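Local coordinates for uncharacterized protein ABO_0056 (PDB 3H35) that is of unknown function but belongs to the Abi-alpha (DUF4393) family and may have a role linked to abortive infection, at residues 132-136 and 157-161. Numbering follows the deposited sequence.
Sequences YELCE and IRRET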
# COMPACT_ATOMS: atom_id res chain seq x y z
N TYR A 132 -3.75 1.52 -25.52
CA TYR A 132 -2.44 1.90 -25.03
C TYR A 132 -1.94 3.16 -25.74
O TYR A 132 -1.40 4.07 -25.10
CB TYR A 132 -1.43 0.79 -25.25
CG TYR A 132 -1.71 -0.47 -24.45
CD1 TYR A 132 -1.67 -0.46 -23.07
CD2 TYR A 132 -1.96 -1.69 -25.09
CE1 TYR A 132 -1.93 -1.62 -22.33
CE2 TYR A 132 -2.21 -2.84 -24.38
CZ TYR A 132 -2.19 -2.81 -22.99
OH TYR A 132 -2.44 -3.98 -22.29
N GLU A 133 -2.13 3.19 -27.08
CA GLU A 133 -1.72 4.30 -27.90
C GLU A 133 -2.43 5.58 -27.51
O GLU A 133 -1.80 6.60 -27.32
CB GLU A 133 -1.91 3.98 -29.40
CG GLU A 133 -0.97 2.89 -29.89
CD GLU A 133 -1.30 2.34 -31.29
OE1 GLU A 133 -2.27 2.83 -31.96
OE2 GLU A 133 -0.58 1.41 -31.72
N LEU A 134 -3.75 5.51 -27.36
CA LEU A 134 -4.49 6.64 -26.80
C LEU A 134 -3.95 7.06 -25.44
O LEU A 134 -3.82 8.26 -25.19
CB LEU A 134 -5.98 6.31 -26.64
CG LEU A 134 -6.80 6.08 -27.89
CD1 LEU A 134 -8.20 5.67 -27.44
CD2 LEU A 134 -6.81 7.34 -28.88
N CYS A 135 -3.68 6.11 -24.54
CA CYS A 135 -3.16 6.48 -23.24
C CYS A 135 -1.78 7.12 -23.33
O CYS A 135 -1.49 8.09 -22.63
CB CYS A 135 -3.05 5.26 -22.34
SG CYS A 135 -4.63 4.65 -21.78
N GLU A 136 -0.91 6.54 -24.15
CA GLU A 136 0.44 7.05 -24.26
C GLU A 136 0.44 8.47 -24.84
O GLU A 136 1.33 9.28 -24.55
CB GLU A 136 1.32 6.11 -25.08
CG GLU A 136 1.72 4.88 -24.26
CD GLU A 136 2.12 3.67 -25.09
OE1 GLU A 136 1.93 3.70 -26.32
OE2 GLU A 136 2.58 2.65 -24.52
N ILE A 157 7.92 2.81 -19.30
CA ILE A 157 6.51 2.48 -19.46
C ILE A 157 6.41 1.02 -19.72
O ILE A 157 7.11 0.48 -20.57
CB ILE A 157 5.87 3.13 -20.68
CG1 ILE A 157 6.02 4.65 -20.61
CG2 ILE A 157 4.38 2.71 -20.77
CD1 ILE A 157 5.42 5.42 -21.78
N ARG A 158 5.50 0.37 -19.02
CA ARG A 158 5.14 -0.98 -19.35
C ARG A 158 3.65 -1.06 -19.57
O ARG A 158 2.87 -0.62 -18.73
CB ARG A 158 5.54 -1.95 -18.24
CG ARG A 158 5.34 -3.38 -18.65
CD ARG A 158 5.98 -4.34 -17.64
NE ARG A 158 5.97 -5.74 -18.10
CZ ARG A 158 5.09 -6.67 -17.72
NH1 ARG A 158 5.18 -7.91 -18.20
NH2 ARG A 158 4.12 -6.39 -16.86
N ARG A 159 3.28 -1.63 -20.71
CA ARG A 159 1.91 -1.87 -21.05
C ARG A 159 1.40 -3.11 -20.33
O ARG A 159 1.92 -4.20 -20.46
CB ARG A 159 1.73 -2.02 -22.55
CG ARG A 159 2.00 -0.74 -23.36
CD ARG A 159 2.04 -1.08 -24.83
NE ARG A 159 1.99 0.11 -25.67
CZ ARG A 159 1.85 0.07 -26.98
NH1 ARG A 159 1.75 -1.10 -27.62
NH2 ARG A 159 1.77 1.20 -27.65
N GLU A 160 0.34 -2.90 -19.56
CA GLU A 160 -0.25 -3.95 -18.76
C GLU A 160 -1.79 -3.93 -18.92
O GLU A 160 -2.35 -3.14 -19.70
CB GLU A 160 0.20 -3.76 -17.30
CG GLU A 160 1.73 -3.87 -17.13
CD GLU A 160 2.20 -3.72 -15.69
OE1 GLU A 160 1.53 -3.04 -14.88
OE2 GLU A 160 3.26 -4.30 -15.37
N THR A 161 -2.45 -4.83 -18.21
CA THR A 161 -3.88 -4.96 -18.26
C THR A 161 -4.49 -4.86 -16.86
O THR A 161 -4.05 -5.55 -15.93
CB THR A 161 -4.24 -6.29 -18.90
OG1 THR A 161 -3.57 -6.39 -20.18
CG2 THR A 161 -5.76 -6.40 -19.07
O HOH W 1 1.16 -0.02 -30.51
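Arg159 reaches from strand 156-164 of the antiparallel sheet to helix 129-137, where Glu136 and Tyr132, one helical turn apart, receive it. This joins a helix to one face of the sheet, and its polar core is a bidentate, side-on salt bridge. Arg159 NH2 meets Glu136 OE1 at 2.8 Å along an almost straight bond (178°), while NE reaches Glu136 OE2, also at 2.8 Å. Both carboxylate oxygens are met on their syn sides. Gripping at two points limits rotation of both groups, whose carboxylate and guanidinium planes lie 22° apart.

Tyr132 suits its place because it offers both an apolar face and a polar end. Arg159 CB sits over one ring face in a CH-pi contact, 3.9 Å from the centroid. Arginine suits the site because its chain, extended from CG to NE (chi3 167°), can run past the ring and still bring NE and NH2 to the carboxylate; Tyr132 CB then lies over a face of the guanidinium. The hydroxyl of the buried Tyr132 donates to the carbonyl of the next strand residue, Tyr132 OH to Glu160 O at 2.7 Å, approaching from above the carbonyl plane. Beyond the segments, this hydroxyl is also hydrogen-bonded to Thr125 N, and Phe124 meets the Tyr132 ring.

Ile157, two residues before Arg159, brings its CG2 to 4.2 Å from Glu136 OE2 and also packs on Phe141 of helix 139-151 and Leu76 of strand 71-77. Glu160 points away from the helix; its carboxylate makes salt bridges with Arg90 and Arg158 and hydrogen bonds with the hydroxyls of Thr75 and Tyr77. Arg129 lies close to Arg159 NH1, and the acidic groups nearby probably offset that like charge. On the exposed side, Glu133 joins through a water that donates to its OE2 at 2.6 Å and accepts from Arg159 NH1 at 3.1 Å.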